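Local coordinates for AA9 family lytic polysaccharide monooxygenase D (Myceliophthora thermophila, PDB 5UFV), which uses a single copper ion and a reductant to cleave cellulose and related polysaccharides oxidatively, giving products oxidised at C1, at residues L152-L157 against P170-I175; Y57-P62 against K176-G181. All blocks are in the same frame, centred on the assembly; numbering follows the deposited sequence.

Contact 1 of 2, residues L152-L157 against P170-I175; sequences LVRHEL and PECAQI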
ATOM      1  N   LEU A 152       5.920 -10.395   1.816  1.00 31.77           N
ATOM      2  CA  LEU A 152       4.782  -9.818   1.111  1.00 30.31           C
ATOM      3  C   LEU A 152       5.037  -8.337   1.002  1.00 30.32           C
ATOM      4  O   LEU A 152       5.687  -7.747   1.855  1.00 29.41           O
ATOM      5  CB  LEU A 152       3.490 -10.032   1.866  1.00 29.94           C
ATOM      6  CG  LEU A 152       3.229 -11.440   2.394  1.00 30.97           C
ATOM      7  CD1 LEU A 152       1.901 -11.449   3.129  1.00 31.18           C
ATOM      8  CD2 LEU A 152       3.224 -12.447   1.262  1.00 31.72           C
ATOM      9  N   VAL A 153       4.536  -7.741  -0.065  1.00 29.82           N
ATOM     10  CA  VAL A 153       4.569  -6.300  -0.197  1.00 29.49           C
ATOM     11  C   VAL A 153       3.140  -5.877  -0.401  1.00 27.94           C
ATOM     12  O   VAL A 153       2.440  -6.545  -1.124  1.00 29.39           O
ATOM     13  CB  VAL A 153       5.403  -5.860  -1.392  1.00 30.84           C
ATOM     14  CG1 VAL A 153       4.938  -6.548  -2.672  1.00 31.31           C
ATOM     15  CG2 VAL A 153       5.340  -4.344  -1.541  1.00 30.97           C
ATOM     16  N   ARG A 154       2.701  -4.788   0.231  1.00 27.15           N
ATOM     17  CA  ARG A 154       1.277  -4.392   0.214  1.00 25.40           C
ATOM     18  C   ARG A 154       1.136  -2.934  -0.198  1.00 25.23           C
ATOM     19  O   ARG A 154       1.736  -2.043   0.433  1.00 24.74           O
ATOM     20  CB  ARG A 154       0.667  -4.609   1.609  1.00 25.24           C
ATOM     21  CG  ARG A 154      -0.707  -4.015   1.848  1.00 23.98           C
ATOM     22  CD  ARG A 154      -1.162  -4.400   3.243  1.00 25.41           C
ATOM     23  NE  ARG A 154      -2.480  -3.856   3.532  1.00 26.22           N
ATOM     24  CZ  ARG A 154      -2.719  -2.569   3.814  1.00 27.81           C
ATOM     25  NH1 ARG A 154      -1.705  -1.681   3.895  1.00 27.12           N
ATOM     26  NH2 ARG A 154      -3.980  -2.171   4.021  1.00 26.37           N
ATOM     27  N   HIS A 155       0.351  -2.683  -1.246  1.00 23.97           N
ATOM     28  CA  HIS A 155       0.094  -1.318  -1.687  1.00 23.64           C
ATOM     29  C   HIS A 155      -1.268  -0.952  -1.241  1.00 23.27           C
ATOM     30  O   HIS A 155      -2.170  -1.755  -1.359  1.00 23.11           O
ATOM     31  CB  HIS A 155       0.196  -1.179  -3.204  1.00 24.02           C
ATOM     32  CG  HIS A 155       1.591  -1.326  -3.708  1.00 25.25           C
ATOM     33  ND1 HIS A 155       2.211  -2.552  -3.831  1.00 25.72           N
ATOM     34  CD2 HIS A 155       2.521  -0.402  -4.036  1.00 25.96           C
ATOM     35  CE1 HIS A 155       3.451  -2.378  -4.248  1.00 24.79           C
ATOM     36  NE2 HIS A 155       3.665  -1.084  -4.374  1.00 25.70           N
ATOM     37  N   GLU A 156      -1.414   0.265  -0.734  1.00 23.67           N
ATOM     38  CA  GLU A 156      -2.652   0.700  -0.163  1.00 25.66           C
ATOM     39  C   GLU A 156      -2.814   2.147  -0.500  1.00 26.27           C
ATOM     40  O   GLU A 156      -1.906   2.959  -0.251  1.00 26.01           O
ATOM     41  CB  GLU A 156      -2.633   0.508   1.355  1.00 29.92           C
ATOM     42  CG  GLU A 156      -3.835   1.056   2.125  1.00 34.10           C
ATOM     43  CD  GLU A 156      -3.686   0.910   3.657  1.00 40.47           C
ATOM     44  OE1 GLU A 156      -2.534   0.914   4.177  1.00 42.58           O
ATOM     45  OE2 GLU A 156      -4.723   0.771   4.366  1.00 43.07           O
ATOM     46  N   LEU A 157      -3.973   2.451  -1.092  1.00 25.85           N
ATOM     47  CA  LEU A 157      -4.420   3.798  -1.349  1.00 26.18           C
ATOM     48  C   LEU A 157      -5.632   3.992  -0.501  1.00 27.86           C
ATOM     49  O   LEU A 157      -6.500   3.121  -0.473  1.00 27.95           O
ATOM     50  CB  LEU A 157      -4.853   3.975  -2.799  1.00 25.80           C
ATOM     51  CG  LEU A 157      -3.814   3.665  -3.870  1.00 25.53           C
ATOM     52  CD1 LEU A 157      -4.364   4.070  -5.227  1.00 26.57           C
ATOM     53  CD2 LEU A 157      -2.483   4.344  -3.594  1.00 25.55           C
ATOM     54  N   PRO A 170      -6.465  -2.032  -1.062  1.00 26.14           N
ATOM     55  CA  PRO A 170      -5.184  -2.707  -0.868  1.00 25.60           C
ATOM     56  C   PRO A 170      -5.007  -3.962  -1.702  1.00 26.14           C
ATOM     57  O   PRO A 170      -5.986  -4.611  -2.051  1.00 26.36           O
ATOM     58  CB  PRO A 170      -5.270  -3.123   0.595  1.00 26.46           C
ATOM     59  CG  PRO A 170      -6.719  -3.517   0.737  1.00 26.99           C
ATOM     60  CD  PRO A 170      -7.510  -2.665  -0.230  1.00 26.23           C
ATOM     61  N   GLU A 171      -3.752  -4.314  -1.992  1.00 26.58           N
ATOM     62  CA  GLU A 171      -3.409  -5.581  -2.643  1.00 25.61           C
ATOM     63  C   GLU A 171      -2.033  -6.021  -2.149  1.00 26.82           C
ATOM     64  O   GLU A 171      -1.221  -5.161  -1.798  1.00 27.87           O
ATOM     65  CB  GLU A 171      -3.377  -5.424  -4.163  1.00 25.73           C
ATOM     66  CG  GLU A 171      -4.718  -5.548  -4.877  1.00 25.05           C
ATOM     67  CD  GLU A 171      -5.485  -4.240  -4.983  1.00 24.26           C
ATOM     68  OE1 GLU A 171      -4.875  -3.166  -5.114  1.00 23.35           O
ATOM     69  OE2 GLU A 171      -6.728  -4.288  -4.954  1.00 25.21           O
ATOM     70  N   CYS A 172      -1.804  -7.345  -2.122  1.00 27.62           N
ATOM     71  CA  CYS A 172      -0.520  -7.981  -1.733  1.00 28.90           C
ATOM     72  C   CYS A 172       0.072  -8.826  -2.865  1.00 26.18           C
ATOM     73  O   CYS A 172      -0.674  -9.428  -3.669  1.00 23.12           O
ATOM     74  CB  CYS A 172      -0.662  -8.877  -0.490  1.00 31.19           C
ATOM     75  SG  CYS A 172      -1.423  -7.965   0.860  1.00 40.10           S
ATOM     76  N   ALA A 173       1.412  -8.856  -2.881  1.00 24.04           N
ATOM     77  CA  ALA A 173       2.225  -9.603  -3.858  1.00 25.19           C
ATOM     78  C   ALA A 173       3.397 -10.244  -3.148  1.00 25.61           C
ATOM     79  O   ALA A 173       3.733  -9.841  -2.039  1.00 27.61           O
ATOM     80  CB  ALA A 173       2.739  -8.681  -4.948  1.00 24.50           C
ATOM     81  N   GLN A 174       4.021 -11.219  -3.784  1.00 26.32           N
ATOM     82  CA  GLN A 174       5.052 -12.037  -3.133  1.00 28.61           C
ATOM     83  C   GLN A 174       6.475 -11.735  -3.655  1.00 30.54           C
ATOM     84  O   GLN A 174       6.749 -11.826  -4.857  1.00 31.63           O
ATOM     85  CB  GLN A 174       4.709 -13.522  -3.298  1.00 28.77           C
ATOM     86  CG  GLN A 174       3.355 -13.864  -2.709  1.00 29.34           C
ATOM     87  CD  GLN A 174       3.079 -15.343  -2.555  1.00 29.70           C
ATOM     88  OE1 GLN A 174       2.383 -15.742  -1.630  1.00 32.75           O
ATOM     89  NE2 GLN A 174       3.594 -16.149  -3.450  1.00 29.52           N
ATOM     90  N   ILE A 175       7.366 -11.366  -2.739  1.00 32.45           N
ATOM     91  CA  ILE A 175       8.745 -10.995  -3.080  1.00 34.20           C
ATOM     92  C   ILE A 175       9.722 -11.883  -2.311  1.00 35.04           C
ATOM     93  O   ILE A 175       9.662 -11.958  -1.069  1.00 32.28           O
ATOM     94  CB  ILE A 175       9.051  -9.548  -2.676  1.00 34.87           C
ATOM     95  CG1 ILE A 175       7.915  -8.626  -3.096  1.00 35.40           C
ATOM     96  CG2 ILE A 175      10.382  -9.093  -3.260  1.00 36.50           C
ATOM     97  CD1 ILE A 175       7.956  -8.188  -4.531  1.00 36.39           C
TER
HETATM   98  O   HOH W   1       1.094  -5.107  -3.791  1.00 24.10           O
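Val153 lays its CG1 methyl over the neighbouring strand, 3.7 Å from CG1 of Ile175 and 3.8 Å from CB of Ala173. That methyl sits between the backbone N and the carbonyl carbon (chi1 54°), which swings it across to strand 170-175. With Ala173 on Tyr7 and Ile175 on Ile9, this face packs against strand 4-9 of the second sheet. On the same face a water meets the His155 ring in plane at its edge, 2.8 Å from ND1, and donates to the carbonyl O of Glu171, so a buried imidazole nitrogen is satisfied. Within the sheet, Val153 with Ala173 and His155 with Glu171 form hydrogen-bonded pairs, four N-H...O bonds in all, the Val153 N to Ala173 O bond measuring 3.0 Å. On the other face Arg154 runs extended from CG to NE, its CB 4.0 Å from SG of Cys172 and its NH2 3.8 Å from CB of Pro170. Its guanidinium grips Glu156 end-on: NH1 donates to OE1 at 2.7 Å and NH2 to OE2, both oxygens met from above the carboxylate plane. Backbone carbonyls of Leu46 and Arg47 take further guanidinium N-H groups, Tyr196 and Trp83 hold the carboxylate, and Cys172 is disulfide-bonded to Cys48. Such an antiparallel hairpin belongs to the AA9 beta-sandwich core, in which the copper-binding Tyr169 immediately precedes Pro170.

Contact 2 of 2, residues Y57-P62 against K176-G181; sequences YAEAAP and KVTGSG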
ATOM      1  N   TYR A  57       6.615 -15.864  -6.945  1.00 28.92           N
ATOM      2  CA  TYR A  57       7.290 -14.759  -6.266  1.00 29.74           C
ATOM      3  C   TYR A  57       8.194 -14.033  -7.276  1.00 30.68           C
ATOM      4  O   TYR A  57       8.617 -14.615  -8.268  1.00 29.84           O
ATOM      5  CB  TYR A  57       8.159 -15.270  -5.121  1.00 30.44           C
ATOM      6  CG  TYR A  57       9.109 -16.352  -5.566  1.00 32.10           C
ATOM      7  CD1 TYR A  57      10.319 -16.029  -6.160  1.00 33.40           C
ATOM      8  CD2 TYR A  57       8.768 -17.716  -5.443  1.00 32.23           C
ATOM      9  CE1 TYR A  57      11.188 -17.021  -6.599  1.00 34.92           C
ATOM     10  CE2 TYR A  57       9.622 -18.706  -5.876  1.00 33.04           C
ATOM     11  CZ  TYR A  57      10.831 -18.349  -6.453  1.00 35.66           C
ATOM     12  OH  TYR A  57      11.701 -19.311  -6.905  1.00 38.51           O
ATOM     13  N   ALA A  58       8.457 -12.754  -7.031  1.00 30.71           N
ATOM     14  CA  ALA A  58       9.470 -12.032  -7.778  1.00 32.09           C
ATOM     15  C   ALA A  58      10.773 -12.026  -6.960  1.00 33.83           C
ATOM     16  O   ALA A  58      10.735 -11.890  -5.741  1.00 35.11           O
ATOM     17  CB  ALA A  58       8.995 -10.615  -8.033  1.00 31.79           C
ATOM     18  N   GLU A  59      11.912 -12.181  -7.625  1.00 36.45           N
ATOM     19  CA  GLU A  59      13.218 -12.018  -6.972  1.00 39.56           C
ATOM     20  C   GLU A  59      13.593 -10.566  -6.919  1.00 38.17           C
ATOM     21  O   GLU A  59      13.286  -9.796  -7.831  1.00 39.29           O
ATOM     22  CB  GLU A  59      14.321 -12.806  -7.688  1.00 43.65           C
ATOM     23  CG  GLU A  59      14.011 -14.303  -7.780  1.00 48.67           C
ATOM     24  CD  GLU A  59      15.173 -15.226  -7.439  1.00 54.25           C
ATOM     25  OE1 GLU A  59      16.362 -14.824  -7.566  1.00 57.52           O
ATOM     26  OE2 GLU A  59      14.875 -16.378  -7.045  1.00 57.41           O
ATOM     27  N   ALA A  60      14.242 -10.186  -5.832  1.00 37.58           N
ATOM     28  CA  ALA A  60      14.737  -8.829  -5.674  1.00 37.50           C
ATOM     29  C   ALA A  60      15.750  -8.766  -4.558  1.00 38.83           C
ATOM     30  O   ALA A  60      15.667  -9.488  -3.572  1.00 38.58           O
ATOM     31  CB  ALA A  60      13.608  -7.860  -5.379  1.00 36.60           C
ATOM     32  N   ALA A  61      16.716  -7.890  -4.732  1.00 39.72           N
ATOM     33  CA  ALA A  61      17.688  -7.625  -3.708  1.00 41.44           C
ATOM     34  C   ALA A  61      17.347  -6.284  -3.069  1.00 40.99           C
ATOM     35  O   ALA A  61      16.618  -5.466  -3.643  1.00 38.80           O
ATOM     36  CB  ALA A  61      19.089  -7.592  -4.314  1.00 42.41           C
ATOM     37  N   PRO A  62      17.887  -6.050  -1.876  1.00 42.95           N
ATOM     38  CA  PRO A  62      17.745  -4.754  -1.248  1.00 42.61           C
ATOM     39  C   PRO A  62      18.218  -3.674  -2.193  1.00 42.86           C
ATOM     40  O   PRO A  62      19.161  -3.913  -2.935  1.00 43.01           O
ATOM     41  CB  PRO A  62      18.677  -4.856  -0.043  1.00 45.37           C
ATOM     42  CG  PRO A  62      18.685  -6.316   0.300  1.00 45.71           C
ATOM     43  CD  PRO A  62      18.596  -7.022  -1.015  1.00 44.75           C
ATOM     44  N   LYS A 176      10.602 -12.558  -3.054  1.00 35.33           N
ATOM     45  CA  LYS A 176      11.706 -13.276  -2.456  1.00 36.94           C
ATOM     46  C   LYS A 176      12.924 -12.355  -2.494  1.00 38.38           C
ATOM     47  O   LYS A 176      13.511 -12.136  -3.569  1.00 39.96           O
ATOM     48  CB  LYS A 176      11.994 -14.599  -3.166  1.00 37.25           C
ATOM     49  CG  LYS A 176      12.995 -15.415  -2.374  1.00 39.89           C
ATOM     50  CD  LYS A 176      13.395 -16.738  -3.010  1.00 42.81           C
ATOM     51  CE  LYS A 176      12.232 -17.692  -3.298  1.00 42.94           C
ATOM     52  NZ  LYS A 176      11.625 -18.340  -2.101  1.00 41.79           N
ATOM     53  N   VAL A 177      13.270 -11.808  -1.327  1.00 38.64           N
ATOM     54  CA  VAL A 177      14.404 -10.885  -1.151  1.00 39.70           C
ATOM     55  C   VAL A 177      15.714 -11.632  -0.984  1.00 42.16           C
ATOM     56  O   VAL A 177      15.871 -12.414  -0.038  1.00 43.76           O
ATOM     57  CB  VAL A 177      14.202 -10.013   0.095  1.00 40.52           C
ATOM     58  CG1 VAL A 177      15.416  -9.140   0.369  1.00 41.75           C
ATOM     59  CG2 VAL A 177      12.963  -9.154  -0.081  1.00 40.12           C
ATOM     60  N   THR A 178      16.652 -11.382  -1.893  1.00 44.01           N
ATOM     61  CA  THR A 178      17.937 -12.071  -1.909  1.00 46.96           C
ATOM     62  C   THR A 178      19.009 -11.310  -1.128  1.00 48.85           C
ATOM     63  O   THR A 178      18.718 -10.333  -0.444  1.00 47.86           O
ATOM     64  CB  THR A 178      18.414 -12.242  -3.361  1.00 50.13           C
ATOM     65  OG1 THR A 178      18.544 -10.949  -3.979  1.00 50.97           O
ATOM     66  CG2 THR A 178      17.423 -13.105  -4.147  1.00 50.21           C
ATOM     67  N   GLY A 179      20.256 -11.762  -1.236  1.00 52.50           N
ATOM     68  CA  GLY A 179      21.381 -11.085  -0.601  1.00 55.14           C
ATOM     69  C   GLY A 179      21.660 -11.571   0.808  1.00 57.58           C
ATOM     70  O   GLY A 179      21.230 -12.655   1.219  1.00 58.64           O
ATOM     71  N   SER A 180      22.388 -10.754   1.551  1.00 60.51           N
ATOM     72  CA  SER A 180      22.843 -11.125   2.890  1.00 62.08           C
ATOM     73  C   SER A 180      22.787  -9.919   3.811  1.00 61.20           C
ATOM     74  O   SER A 180      23.684  -9.674   4.617  1.00 64.63           O
ATOM     75  CB  SER A 180      24.261 -11.698   2.824  1.00 64.42           C
ATOM     76  OG  SER A 180      25.132 -10.826   2.125  1.00 65.02           O
ATOM     77  N   GLY A 181      21.718  -9.155   3.674  1.00 59.95           N
ATOM     78  CA  GLY A 181      21.422  -8.108   4.623  1.00 60.72           C
ATOM     79  C   GLY A 181      21.097  -8.718   5.975  1.00 61.17           C
ATOM     80  O   GLY A 181      20.932  -9.941   6.108  1.00 58.01           O
TER
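The carbonyl O of Ala60 accepts two bonds from Thr178: the backbone N donates at 2.7 Å, and OG1 donates in a longer bond of 3.3 Å. Both donors come from the same face of the carbonyl, the hydroxyl from well above its plane. OG1 lies between its own backbone N and carbonyl carbon (chi1 59°), close enough to the backbone to share the acceptor with it, and it also touches CB of Ala61 at 3.4 Å. Earlier in the parallel pairing, Lys176 N donates to Ala58 O at 2.8 Å and Ala60 N to Lys176 O at 3.1 Å, so Lys176 is bound through both its N and its O. Its side chain starts out extended, then bends at chi3 (-57°) and chi4 (-73°), bringing CE over the centre of the Tyr57 ring, 3.5 Å from CZ, as a CH-pi contact. NZ stands above the same face, 4.4 Å from the ring centroid, in a cation-pi interaction, and is also bonded to Asn150. A serine in place of Tyr57 would probably leave CE without the ring face it lies on and the ammonium with one partner fewer, Asn150 remaining. Further along, Pro62 CD rests 3.4 Å from Thr178 O. Backbone bonds thus set the pairing of this edge strand, while the CH-pi and cation-pi contacts of Lys176 with Tyr57, both residues partly exposed, add dispersion and probably electrostatic attraction on one face.

Contacts 1 and 2 follow one another along strand 167-177, their centres about 16 Å apart. In the mixed sheet this strand lies between 149-159, its antiparallel hairpin partner, and the short parallel edge strand 58-60. Along the chain the order is 57-62, 152-157, 170-175, 176-181, so contact 2 joins segments 114 residues apart and contact 1 falls within that span. The two meet where Gln174 O lies 2.9 Å from Ala58 N, a probable hydrogen bond, and where Ile175 packs against Ala58 and Ala60. One strand therefore links the buried middle of the sheet, leading toward the copper end, with the sheet's margin far from that site.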